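Local coordinates for hypothetical protein DR_0824 (Deinococcus radiodurans, PDB 2IMR), which catalyses the zinc-dependent deamination of aminodeoxyfutalosine to futalosine, a step in menaquinone biosynthesis, and more weakly deaminates adenosine and several related nucleosides, at residues Gly58-Gly63 with Asp73-Gln78; Glu249-Gly254 with Val286-Glu291; Ala106-Ala111 with Ile152-Glu157; Glu186-Ala191 with Met223-Asp228. All coordinates share one frame; numbering follows the deposited sequence.

Contact 1 stands apart from the other three: it belongs to the small beta-sheet domain, with its centre about 34 Å from that of the chain, and joins a strand to a helix through buried aliphatic groups. Contacts 2, 3 and 4 all lie in the amidohydrolase barrel. Contacts 2 and 4 each pair two helices outside the barrel strands; contact 2 is buried and aromatic, contact 4 partly buried and made of a ring against leucines, and they touch where Leu289 packs on Met223. Contact 3 lies nearest the metal and mixes a carboxylate with aromatic rings, running from the zinc site out to the surface.

Contact 1: residues Gly58-Gly63 with Asp73-Gln78; sequences GVVVVG and DELRRQ
Leu75 reaches from helix 72-78 to the strand 57-62 and, of residues 73-78, carries the contact alone. Its CB already touches the strand, lying 3.9 Å from Val60 CG2. The branch point CG stays against the same methyl, and there the side chain divides. CD2 remains over Val60, 4.0 Å from Val60 CG2, while CD1 runs on to the backbone of the preceding residues and comes to rest 3.5 Å from Gly58 C, with Val59 N close by. The first torsion of Leu75 (chi1 -53°) sets CG opposite its own carbonyl carbon. Val60 CG2 thus meets CB, CG, CD1 and CD2 of the leucine.

Glycine suits position 58 because a beta carbon there would point at the helix and lie only about 3.1 Å from Leu75 CD1. A beta-branched valine suits position 60, in the middle of a strand, and offers a compact apolar surface. Shortened to an alanine, position 75 would probably keep only its CB against Val60 CG2 from the helix side, and a gap would open over Gly58.

The helix lies against one side of the mixed sheet, where the axes of strand 58-62 and helix 73-78 approach to 8.6 Å at an angle of 29°, and Leu75 also rests on Leu40 of strand 38-43 and Ala68 of strand 65-70.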
loop_
_atom_site.group_PDB
_atom_site.type_symbol
_atom_site.label_atom_id
_atom_site.label_comp_id
_atom_site.label_asym_id
_atom_site.label_seq_id
_atom_site.Cartn_x
_atom_site.Cartn_y
_atom_site.Cartn_z
ATOM N N GLY A 58 9.320 22.722 12.671
ATOM C CA GLY A 58 10.618 22.908 13.287
ATOM C C GLY A 58 10.810 21.980 14.466
ATOM O O GLY A 58 9.844 21.488 15.055
ATOM N N VAL A 59 12.070 21.729 14.803
ATOM C CA VAL A 59 12.413 20.868 15.921
ATOM C C VAL A 59 13.622 21.463 16.622
ATOM O O VAL A 59 14.634 21.740 15.985
ATOM C CB VAL A 59 12.785 19.448 15.453
ATOM C CG1 VAL A 59 13.124 18.581 16.648
ATOM C CG2 VAL A 59 11.633 18.836 14.664
ATOM N N VAL A 60 13.518 21.688 17.925
ATOM C CA VAL A 60 14.663 22.223 18.645
ATOM C C VAL A 60 15.372 21.039 19.271
ATOM O O VAL A 60 14.768 20.235 19.980
ATOM C CB VAL A 60 14.255 23.228 19.742
ATOM C CG1 VAL A 60 15.494 23.668 20.524
ATOM C CG2 VAL A 60 13.603 24.441 19.108
ATOM N N VAL A 61 16.660 20.924 18.988
ATOM C CA VAL A 61 17.438 19.823 19.514
ATOM C C VAL A 61 18.535 20.341 20.431
ATOM O O VAL A 61 19.182 21.346 20.140
ATOM C CB VAL A 61 18.074 19.003 18.362
ATOM C CG1 VAL A 61 18.861 17.831 18.919
ATOM C CG2 VAL A 61 16.984 18.503 17.424
ATOM N N VAL A 62 18.710 19.662 21.556
ATOM C CA VAL A 62 19.747 20.012 22.518
ATOM C C VAL A 62 20.608 18.765 22.619
ATOM O O VAL A 62 20.175 17.750 23.164
ATOM C CB VAL A 62 19.153 20.342 23.903
ATOM C CG1 VAL A 62 20.279 20.622 24.895
ATOM C CG2 VAL A 62 18.235 21.549 23.798
ATOM N N GLY A 63 21.819 18.829 22.079
ATOM C CA GLY A 63 22.682 17.661 22.106
ATOM C C GLY A 63 22.129 16.666 21.098
ATOM O O GLY A 63 22.123 16.936 19.898
ATOM N N ASP A 73 7.887 29.447 14.452
ATOM C CA ASP A 73 7.819 30.768 15.071
ATOM C C ASP A 73 7.695 30.624 16.578
ATOM O O ASP A 73 8.299 31.382 17.337
ATOM C CB ASP A 73 6.647 31.577 14.510
ATOM C CG ASP A 73 6.848 31.958 13.054
ATOM O OD1 ASP A 73 6.549 31.125 12.170
ATOM O OD2 ASP A 73 7.320 33.087 12.794
ATOM N N GLU A 74 6.908 29.649 17.016
ATOM C CA GLU A 74 6.761 29.400 18.441
ATOM C C GLU A 74 8.156 29.131 19.012
ATOM O O GLU A 74 8.504 29.621 20.085
ATOM C CB GLU A 74 5.869 28.177 18.685
ATOM C CG GLU A 74 4.381 28.439 18.556
ATOM C CD GLU A 74 3.858 29.364 19.644
ATOM O OE1 GLU A 74 3.898 28.973 20.831
ATOM O OE2 GLU A 74 3.410 30.482 19.314
ATOM N N LEU A 75 8.952 28.365 18.268
ATOM C CA LEU A 75 10.299 27.991 18.688
ATOM C C LEU A 75 11.313 29.136 18.702
ATOM O O LEU A 75 12.096 29.264 19.644
ATOM C CB LEU A 75 10.810 26.846 17.799
ATOM C CG LEU A 75 9.889 25.625 17.708
ATOM C CD1 LEU A 75 10.479 24.577 16.774
ATOM C CD2 LEU A 75 9.686 25.038 19.095
ATOM N N ARG A 76 11.312 29.967 17.666
ATOM C CA ARG A 76 12.254 31.079 17.615
ATOM C C ARG A 76 11.973 32.025 18.777
ATOM O O ARG A 76 12.849 32.774 19.213
ATOM C CB ARG A 76 12.132 31.820 16.286
ATOM N N ARG A 77 10.742 31.973 19.280
ATOM C CA ARG A 77 10.331 32.819 20.392
ATOM C C ARG A 77 10.664 32.157 21.724
ATOM O O ARG A 77 10.889 32.839 22.722
ATOM C CB ARG A 77 8.832 33.109 20.306
ATOM N N GLN A 78 10.698 30.827 21.735
ATOM C CA GLN A 78 11.006 30.084 22.952
ATOM C C GLN A 78 12.508 29.885 23.115
ATOM O O GLN A 78 13.002 29.727 24.232
ATOM C CB GLN A 78 10.312 28.725 22.928
ATOM C CG GLN A 78 8.805 28.805 22.808
ATOM C CD GLN A 78 8.172 27.448 22.570
ATOM O OE1 GLN A 78 8.262 26.552 23.410
ATOM N NE2 GLN A 78 7.533 27.287 21.417
#

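Contact 2: residues Glu249-Gly254 with Val286-Glu291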
loop_
_atom_site.group_PDB
_atom_site.type_symbol
_atom_site.label_atom_id
_atom_site.label_comp_id
_atom_site.label_asym_id
_atom_site.label_seq_id
_atom_site.Cartn_x
_atom_site.Cartn_y
_atom_site.Cartn_z
ATOM N N GLU A 249 -14.295 -0.888 -17.130
ATOM C CA GLU A 249 -15.011 -1.117 -18.381
ATOM C C GLU A 249 -15.622 -2.515 -18.486
ATOM O O GLU A 249 -16.796 -2.654 -18.839
ATOM C CB GLU A 249 -14.090 -0.886 -19.580
ATOM C CG GLU A 249 -14.832 -0.908 -20.916
ATOM C CD GLU A 249 -13.923 -0.672 -22.108
ATOM O OE1 GLU A 249 -12.839 -0.073 -21.935
ATOM O OE2 GLU A 249 -14.304 -1.073 -23.228
ATOM N N MET A 250 -14.847 -3.554 -18.182
ATOM C CA MET A 250 -15.400 -4.896 -18.299
ATOM C C MET A 250 -16.490 -5.186 -17.283
ATOM O O MET A 250 -17.385 -5.987 -17.554
ATOM C CB MET A 250 -14.304 -5.969 -18.247
ATOM C CG MET A 250 -13.471 -6.023 -16.997
ATOM S SD MET A 250 -12.318 -7.429 -17.102
ATOM C CE MET A 250 -11.868 -7.580 -15.388
ATOM N N PHE A 251 -16.444 -4.542 -16.121
ATOM C CA PHE A 251 -17.504 -4.774 -15.150
ATOM C C PHE A 251 -18.795 -4.143 -15.658
ATOM O O PHE A 251 -19.890 -4.542 -15.269
ATOM C CB PHE A 251 -17.146 -4.203 -13.777
ATOM C CG PHE A 251 -16.421 -5.179 -12.896
ATOM C CD1 PHE A 251 -15.070 -5.444 -13.093
ATOM C CD2 PHE A 251 -17.104 -5.882 -11.910
ATOM C CE1 PHE A 251 -14.412 -6.396 -12.322
ATOM C CE2 PHE A 251 -16.455 -6.835 -11.137
ATOM C CZ PHE A 251 -15.105 -7.091 -11.343
ATOM N N ARG A 252 -18.650 -3.164 -16.542
ATOM C CA ARG A 252 -19.795 -2.471 -17.115
ATOM C C ARG A 252 -20.321 -3.135 -18.382
ATOM O O ARG A 252 -21.531 -3.167 -18.606
ATOM C CB ARG A 252 -19.425 -1.022 -17.438
ATOM C CG ARG A 252 -19.341 -0.105 -16.229
ATOM C CD ARG A 252 -18.775 1.260 -16.602
ATOM N NE ARG A 252 -18.957 2.226 -15.521
ATOM C CZ ARG A 252 -18.401 3.435 -15.485
ATOM N NH1 ARG A 252 -17.613 3.845 -16.472
ATOM N NH2 ARG A 252 -18.637 4.239 -14.457
ATOM N N THR A 253 -19.419 -3.671 -19.200
ATOM C CA THR A 253 -19.807 -4.283 -20.473
ATOM C C THR A 253 -19.501 -5.771 -20.642
ATOM O O THR A 253 -20.038 -6.415 -21.545
ATOM C CB THR A 253 -19.117 -3.572 -21.641
ATOM O OG1 THR A 253 -17.725 -3.918 -21.646
ATOM C CG2 THR A 253 -19.252 -2.063 -21.503
ATOM N N GLY A 254 -18.634 -6.308 -19.793
ATOM C CA GLY A 254 -18.265 -7.707 -19.919
ATOM C C GLY A 254 -17.136 -7.862 -20.923
ATOM O O GLY A 254 -16.642 -8.971 -21.162
ATOM N N VAL A 286 -16.072 -2.064 -7.355
ATOM C CA VAL A 286 -16.312 -1.707 -5.961
ATOM C C VAL A 286 -17.732 -2.079 -5.537
ATOM O O VAL A 286 -17.939 -2.645 -4.459
ATOM C CB VAL A 286 -16.073 -0.201 -5.725
ATOM C CG1 VAL A 286 -16.319 0.144 -4.263
ATOM C CG2 VAL A 286 -14.631 0.155 -6.117
ATOM N N ARG A 287 -18.711 -1.766 -6.377
ATOM C CA ARG A 287 -20.094 -2.102 -6.053
ATOM C C ARG A 287 -20.204 -3.621 -5.956
ATOM O O ARG A 287 -20.880 -4.152 -5.081
ATOM C CB ARG A 287 -21.049 -1.577 -7.123
ATOM C CG ARG A 287 -22.506 -1.789 -6.761
ATOM C CD ARG A 287 -23.445 -1.407 -7.890
ATOM N NE ARG A 287 -24.775 -1.951 -7.635
ATOM C CZ ARG A 287 -25.623 -2.341 -8.580
ATOM N NH1 ARG A 287 -25.290 -2.245 -9.860
ATOM N NH2 ARG A 287 -26.799 -2.854 -8.239
ATOM N N TYR A 288 -19.528 -4.314 -6.864
ATOM C CA TYR A 288 -19.514 -5.771 -6.859
ATOM C C TYR A 288 -19.077 -6.303 -5.491
ATOM O O TYR A 288 -19.766 -7.122 -4.885
ATOM C CB TYR A 288 -18.560 -6.285 -7.941
ATOM C CG TYR A 288 -18.083 -7.702 -7.725
ATOM C CD1 TYR A 288 -18.985 -8.765 -7.683
ATOM C CD2 TYR A 288 -16.721 -7.980 -7.557
ATOM C CE1 TYR A 288 -18.547 -10.072 -7.478
ATOM C CE2 TYR A 288 -16.272 -9.278 -7.351
ATOM C CZ TYR A 288 -17.190 -10.320 -7.311
ATOM O OH TYR A 288 -16.754 -11.608 -7.106
ATOM N N LEU A 289 -17.928 -5.840 -5.002
ATOM C CA LEU A 289 -17.421 -6.292 -3.705
ATOM C C LEU A 289 -18.334 -5.899 -2.552
ATOM O O LEU A 289 -18.514 -6.653 -1.598
ATOM C CB LEU A 289 -16.028 -5.718 -3.443
ATOM C CG LEU A 289 -14.901 -6.233 -4.335
ATOM C CD1 LEU A 289 -13.608 -5.469 -4.023
ATOM C CD2 LEU A 289 -14.723 -7.727 -4.103
ATOM N N ASP A 290 -18.898 -4.701 -2.639
ATOM C CA ASP A 290 -19.775 -4.212 -1.590
ATOM C C ASP A 290 -21.026 -5.083 -1.476
ATOM O O ASP A 290 -21.393 -5.512 -0.380
ATOM C CB ASP A 290 -20.155 -2.758 -1.875
ATOM C CG ASP A 290 -20.821 -2.085 -0.686
ATOM O OD1 ASP A 290 -20.411 -2.356 0.466
ATOM O OD2 ASP A 290 -21.741 -1.272 -0.906
ATOM N N GLU A 291 -21.668 -5.360 -2.606
ATOM C CA GLU A 291 -22.880 -6.178 -2.592
ATOM C C GLU A 291 -22.577 -7.645 -2.324
ATOM O O GLU A 291 -23.452 -8.395 -1.886
ATOM C CB GLU A 291 -23.644 -6.027 -3.906
ATOM C CG GLU A 291 -23.942 -4.580 -4.249
ATOM C CD GLU A 291 -24.978 -4.426 -5.337
ATOM O OE1 GLU A 291 -25.061 -5.304 -6.222
ATOM O OE2 GLU A 291 -25.703 -3.410 -5.315
#
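Phe251 and Tyr288 meet ring against ring, and between residues 249-254 and 286-291 theirs is the sole contact. The aromatic interaction is oblique: the ring centroids of Phe251 and Tyr288 are 5.7 Å apart and the planes make 44°. One carbon of the phenylalanine does the touching. Phe251 CE2 lies 3.8 Å from Tyr288 CD2 and 3.9 Å from Tyr288 CB, settling where the tyrosine ring joins its stem. Tyr288 makes that corner available because its CG stands opposite the backbone N (chi1 159°). Apolar packing from a third element completes the cluster, since Ile275 of helix 271-275 touches both side chains.

No polar bond crosses between the two segments. Arg287 NE forms a salt bridge with Glu291 OE2 at 2.9 Å, one turn further along, though its hydrogen-bond geometry is weak; Asp282 and Arg277 give the two residues further ionic partners. At the end of helix 245-253, Gly254 N donates to Met250 O at 2.6 Å. Gly254 then leaves helical geometry with positive phi (85°), at backbone angles where a beta carbon would collide with the carbonyl O of Thr253.

Large flat side chains suit this place because they bridge two well-separated helix backbones. With no hydrogen bond between the segments, their mutual hold rests on dispersion and the exclusion of water, while the charged groups pair within helix 285-292 and with residues outside it.

Contact 3: residues Ala106-Ala111 with Ile152-Glu157; sequences AYEFQA and IVWAPE
Trp154 of the 152-157 segment lies against Tyr107 and Glu108 at the mouth of an amidohydrolase TIM barrel, where strand 149-153 gives way to the loop before helix 156-163. Its broad indole suits the place because it can meet both residues at once. The closer packing is on the solvent side. Tyr107 is exposed and crosses the indole at about a right angle, laying its CB and one ring carbon against CZ2 and CH2 of the six-membered ring. Tyrosine suits a place at the surface, where its ring carbons can pack inward beside solvent.

The buried side is touched more lightly, by a single oxygen. With CG turned back over its own backbone (chi1 61°), Glu108 sends an extended chain inward alongside the tryptophan. Glu108 OE2 comes 3.9 Å from Trp154 CE3, its carboxylate plane turned 42° from the indole. That oxygen accepts a hydrogen bond from Ser105 N, while Glu108 OE1 lies close to Glu175 OE1. Zinc is about 6 Å from the Glu108 side chain, and the metal ligand His101 touches it; a long acidic side chain can span from the helix to this site. A serine in place of Trp154 would probably leave Tyr107 free to turn and strip the cover from Glu108 OE2. The two closest carbons of the contact are Tyr107 CD2 and Trp154 CZ2, 3.7 Å apart.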
loop_
_atom_site.group_PDB
_atom_site.type_symbol
_atom_site.label_atom_id
_atom_site.label_comp_id
_atom_site.label_asym_id
_atom_site.label_seq_id
_atom_site.Cartn_x
_atom_site.Cartn_y
_atom_site.Cartn_z
ATOM N N ALA A 106 5.277 -14.985 -12.673
ATOM C CA ALA A 106 5.012 -14.707 -14.072
ATOM C C ALA A 106 3.501 -14.834 -14.242
ATOM O O ALA A 106 2.900 -14.195 -15.103
ATOM C CB ALA A 106 5.729 -15.717 -14.958
ATOM N N TYR A 107 2.894 -15.663 -13.397
ATOM C CA TYR A 107 1.455 -15.888 -13.444
ATOM C C TYR A 107 0.643 -14.613 -13.229
ATOM O O TYR A 107 -0.307 -14.352 -13.962
ATOM C CB TYR A 107 1.039 -16.933 -12.402
ATOM C CG TYR A 107 1.634 -18.312 -12.619
ATOM C CD1 TYR A 107 1.462 -18.988 -13.831
ATOM C CD2 TYR A 107 2.367 -18.941 -11.613
ATOM C CE1 TYR A 107 2.011 -20.260 -14.032
ATOM C CE2 TYR A 107 2.921 -20.211 -11.805
ATOM C CZ TYR A 107 2.739 -20.863 -13.015
ATOM O OH TYR A 107 3.295 -22.113 -13.205
ATOM N N GLU A 108 1.003 -13.807 -12.233
ATOM C CA GLU A 108 0.227 -12.599 -12.006
ATOM C C GLU A 108 0.462 -11.542 -13.086
ATOM O O GLU A 108 -0.378 -10.670 -13.288
ATOM C CB GLU A 108 0.464 -12.048 -10.584
ATOM C CG GLU A 108 1.873 -11.649 -10.229
ATOM C CD GLU A 108 2.057 -11.476 -8.723
ATOM O OE1 GLU A 108 1.258 -10.745 -8.086
ATOM O OE2 GLU A 108 3.005 -12.070 -8.175
ATOM N N PHE A 109 1.592 -11.628 -13.789
ATOM C CA PHE A 109 1.886 -10.702 -14.882
ATOM C C PHE A 109 1.050 -11.132 -16.089
ATOM O O PHE A 109 0.434 -10.308 -16.763
ATOM C CB PHE A 109 3.368 -10.757 -15.265
ATOM C CG PHE A 109 4.244 -9.854 -14.445
ATOM C CD1 PHE A 109 4.428 -8.522 -14.810
ATOM C CD2 PHE A 109 4.871 -10.327 -13.299
ATOM C CE1 PHE A 109 5.227 -7.673 -14.039
ATOM C CE2 PHE A 109 5.671 -9.489 -12.523
ATOM C CZ PHE A 109 5.847 -8.158 -12.896
ATOM N N GLN A 110 1.032 -12.437 -16.344
ATOM C CA GLN A 110 0.285 -12.993 -17.465
ATOM C C GLN A 110 -1.216 -12.761 -17.328
ATOM O O GLN A 110 -1.915 -12.582 -18.322
ATOM C CB GLN A 110 0.562 -14.496 -17.593
ATOM C CG GLN A 110 1.979 -14.829 -18.052
ATOM C CD GLN A 110 2.183 -16.313 -18.306
ATOM O OE1 GLN A 110 2.200 -17.123 -17.373
ATOM N NE2 GLN A 110 2.334 -16.679 -19.577
ATOM N N ALA A 111 -1.706 -12.758 -16.093
ATOM C CA ALA A 111 -3.130 -12.564 -15.837
ATOM C C ALA A 111 -3.613 -11.137 -16.091
ATOM O O ALA A 111 -4.798 -10.916 -16.326
ATOM C CB ALA A 111 -3.446 -12.961 -14.406
ATOM N N ILE A 152 3.023 -8.036 -0.299
ATOM C CA ILE A 152 2.216 -9.082 -0.894
ATOM C C ILE A 152 3.197 -10.198 -1.239
ATOM O O ILE A 152 4.184 -9.967 -1.942
ATOM C CB ILE A 152 1.519 -8.599 -2.178
ATOM C CG1 ILE A 152 0.686 -7.344 -1.883
ATOM C CG2 ILE A 152 0.639 -9.717 -2.744
ATOM C CD1 ILE A 152 -0.300 -7.505 -0.730
ATOM N N VAL A 153 2.924 -11.399 -0.738
ATOM C CA VAL A 153 3.789 -12.554 -0.957
ATOM C C VAL A 153 3.152 -13.594 -1.866
ATOM O O VAL A 153 1.979 -13.941 -1.702
ATOM C CB VAL A 153 4.127 -13.258 0.386
ATOM C CG1 VAL A 153 5.045 -14.444 0.135
ATOM C CG2 VAL A 153 4.771 -12.280 1.347
ATOM N N TRP A 154 3.934 -14.103 -2.813
ATOM C CA TRP A 154 3.447 -15.122 -3.733
ATOM C C TRP A 154 3.964 -16.515 -3.380
ATOM O O TRP A 154 3.185 -17.415 -3.061
ATOM C CB TRP A 154 3.852 -14.797 -5.173
ATOM C CG TRP A 154 3.470 -15.892 -6.140
ATOM C CD1 TRP A 154 4.203 -17.004 -6.461
ATOM C CD2 TRP A 154 2.229 -16.013 -6.845
ATOM N NE1 TRP A 154 3.489 -17.811 -7.322
ATOM C CE2 TRP A 154 2.274 -17.224 -7.573
ATOM C CE3 TRP A 154 1.081 -15.215 -6.930
ATOM C CZ2 TRP A 154 1.213 -17.657 -8.378
ATOM C CZ3 TRP A 154 0.025 -15.644 -7.731
ATOM C CH2 TRP A 154 0.101 -16.854 -8.443
ATOM N N ALA A 155 5.278 -16.694 -3.437
ATOM C CA ALA A 155 5.864 -18.002 -3.151
ATOM C C ALA A 155 5.876 -18.354 -1.671
ATOM O O ALA A 155 6.349 -17.583 -0.848
ATOM C CB ALA A 155 7.292 -18.070 -3.711
ATOM N N PRO A 156 5.348 -19.536 -1.316
ATOM C CA PRO A 156 5.321 -19.970 0.084
ATOM C C PRO A 156 6.711 -19.929 0.739
ATOM O O PRO A 156 6.845 -19.573 1.910
ATOM C CB PRO A 156 4.767 -21.387 -0.010
ATOM C CG PRO A 156 3.804 -21.282 -1.155
ATOM C CD PRO A 156 4.592 -20.471 -2.171
ATOM N N GLU A 157 7.741 -20.292 -0.017
ATOM C CA GLU A 157 9.099 -20.287 0.520
ATOM C C GLU A 157 9.563 -18.876 0.857
ATOM O O GLU A 157 10.403 -18.685 1.734
ATOM C CB GLU A 157 10.067 -20.957 -0.460
ATOM C CG GLU A 157 10.039 -22.476 -0.363
ATOM C CD GLU A 157 11.089 -23.154 -1.222
ATOM O OE1 GLU A 157 12.255 -22.700 -1.219
ATOM O OE2 GLU A 157 10.748 -24.151 -1.889
#

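Contact 4: residues Glu186-Ala191 with Met223-Asp228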
loop_
_atom_site.group_PDB
_atom_site.type_symbol
_atom_site.label_atom_id
_atom_site.label_comp_id
_atom_site.label_asym_id
_atom_site.label_seq_id
_atom_site.Cartn_x
_atom_site.Cartn_y
_atom_site.Cartn_z
ATOM N N GLU A 186 -11.378 -25.915 -2.961
ATOM C CA GLU A 186 -10.064 -26.518 -2.811
ATOM C C GLU A 186 -8.948 -25.488 -2.698
ATOM O O GLU A 186 -7.999 -25.689 -1.947
ATOM C CB GLU A 186 -9.789 -27.488 -3.959
ATOM C CG GLU A 186 -10.564 -28.799 -3.841
ATOM C CD GLU A 186 -10.299 -29.531 -2.524
ATOM O OE1 GLU A 186 -9.134 -29.918 -2.259
ATOM O OE2 GLU A 186 -11.260 -29.719 -1.747
ATOM N N VAL A 187 -9.049 -24.384 -3.435
ATOM C CA VAL A 187 -8.011 -23.362 -3.342
ATOM C C VAL A 187 -8.039 -22.761 -1.941
ATOM O O VAL A 187 -6.990 -22.540 -1.331
ATOM C CB VAL A 187 -8.211 -22.241 -4.385
ATOM C CG1 VAL A 187 -7.245 -21.092 -4.107
ATOM C CG2 VAL A 187 -7.968 -22.795 -5.783
ATOM N N PHE A 188 -9.241 -22.502 -1.430
ATOM C CA PHE A 188 -9.384 -21.938 -0.090
ATOM C C PHE A 188 -8.775 -22.868 0.964
ATOM O O PHE A 188 -8.031 -22.428 1.843
ATOM C CB PHE A 188 -10.863 -21.691 0.236
ATOM C CG PHE A 188 -11.100 -21.290 1.661
ATOM C CD1 PHE A 188 -10.636 -20.068 2.139
ATOM C CD2 PHE A 188 -11.731 -22.159 2.545
ATOM C CE1 PHE A 188 -10.791 -19.718 3.476
ATOM C CE2 PHE A 188 -11.893 -21.820 3.889
ATOM C CZ PHE A 188 -11.421 -20.597 4.356
ATOM N N ALA A 189 -9.089 -24.155 0.867
ATOM C CA ALA A 189 -8.568 -25.146 1.806
ATOM C C ALA A 189 -7.039 -25.181 1.791
ATOM O O ALA A 189 -6.401 -25.276 2.844
ATOM C CB ALA A 189 -9.128 -26.521 1.466
ATOM N N ALA A 190 -6.454 -25.103 0.596
ATOM C CA ALA A 190 -4.998 -25.122 0.455
ATOM C C ALA A 190 -4.392 -23.858 1.068
ATOM O O ALA A 190 -3.347 -23.909 1.722
ATOM C CB ALA A 190 -4.617 -25.227 -1.022
ATOM N N ALA A 191 -5.056 -22.727 0.846
ATOM C CA ALA A 191 -4.596 -21.454 1.384
ATOM C C ALA A 191 -4.713 -21.453 2.906
ATOM O O ALA A 191 -3.799 -21.021 3.609
ATOM C CB ALA A 191 -5.414 -20.311 0.797
ATOM N N MET A 223 -13.559 -15.437 -3.178
ATOM C CA MET A 223 -13.407 -14.121 -2.560
ATOM C C MET A 223 -14.135 -14.063 -1.213
ATOM O O MET A 223 -13.601 -13.546 -0.231
ATOM C CB MET A 223 -13.949 -13.033 -3.491
ATOM C CG MET A 223 -13.802 -11.607 -2.950
ATOM S SD MET A 223 -12.078 -11.067 -2.816
ATOM C CE MET A 223 -11.760 -10.608 -4.508
ATOM N N ARG A 224 -15.355 -14.589 -1.168
ATOM C CA ARG A 224 -16.117 -14.591 0.075
ATOM C C ARG A 224 -15.544 -15.560 1.099
ATOM O O ARG A 224 -15.554 -15.274 2.296
ATOM C CB ARG A 224 -17.587 -14.928 -0.186
ATOM C CG ARG A 224 -18.375 -13.770 -0.760
ATOM C CD ARG A 224 -19.870 -13.956 -0.533
ATOM N NE ARG A 224 -20.199 -14.261 0.864
ATOM C CZ ARG A 224 -19.742 -13.589 1.918
ATOM N NH1 ARG A 224 -18.920 -12.560 1.754
ATOM N NH2 ARG A 224 -20.118 -13.938 3.143
ATOM N N LEU A 225 -15.054 -16.708 0.638
ATOM C CA LEU A 225 -14.462 -17.677 1.554
ATOM C C LEU A 225 -13.253 -17.032 2.215
ATOM O O LEU A 225 -13.036 -17.173 3.419
ATOM C CB LEU A 225 -14.014 -18.940 0.808
ATOM C CG LEU A 225 -15.095 -19.907 0.318
ATOM C CD1 LEU A 225 -14.451 -21.072 -0.432
ATOM C CD2 LEU A 225 -15.890 -20.416 1.511
ATOM N N LEU A 226 -12.475 -16.307 1.420
ATOM C CA LEU A 226 -11.280 -15.651 1.932
ATOM C C LEU A 226 -11.595 -14.493 2.875
ATOM O O LEU A 226 -11.017 -14.404 3.962
ATOM C CB LEU A 226 -10.414 -15.142 0.772
ATOM C CG LEU A 226 -9.832 -16.206 -0.168
ATOM C CD1 LEU A 226 -9.209 -15.520 -1.396
ATOM C CD2 LEU A 226 -8.794 -17.045 0.587
ATOM N N SER A 227 -12.502 -13.605 2.474
ATOM C CA SER A 227 -12.818 -12.466 3.329
ATOM C C SER A 227 -13.489 -12.899 4.628
ATOM O O SER A 227 -13.178 -12.360 5.691
ATOM C CB SER A 227 -13.682 -11.425 2.588
ATOM O OG SER A 227 -14.865 -11.978 2.045
ATOM N N ASP A 228 -14.393 -13.873 4.553
ATOM C CA ASP A 228 -15.065 -14.359 5.758
ATOM C C ASP A 228 -14.044 -14.997 6.694
ATOM O O ASP A 228 -14.065 -14.765 7.904
ATOM C CB ASP A 228 -16.144 -15.394 5.416
ATOM C CG ASP A 228 -17.375 -14.775 4.776
ATOM O OD1 ASP A 228 -17.475 -13.533 4.734
ATOM O OD2 ASP A 228 -18.255 -15.538 4.321
#
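The ring of Phe188 lies with one face over Leu225 and its edge toward Leu226, so that two successive residues of helix 220-233 hold it in different ways. Over the face, Leu225 CB makes a CH-pi contact, 4.0 Å from the Phe188 ring centroid and 23° off the ring normal, displaced toward the rim. The leucine then runs back along the stem of the ring, bringing Leu225 CD1 within 3.7 Å of Phe188 CB. In the ring plane, Leu226 CD2 meets Phe188 CD1 at 3.9 Å. Leu225 O sits above the ring plane 3.4 Å from Phe188 CE1, on the face that Leu225 CB covers.

Phe188 reaches across because its CG lies opposite the backbone N (chi1 172°). A flat ring suits this place, since it can turn a face to one leucine and an edge to the other; Leu225 offers its CB to the face and Leu226 a methyl to the edge. Tyr229 meets the same ring edge-to-face, and Leu222 touches it too.

Leu226 turns inward as well, onto Leu210 and Pro212 of strand 206-212. This is the layering of a TIM barrel, in which neighbouring outer helices, here 184-199 and 220-233, pack on each other and on the strands they surround.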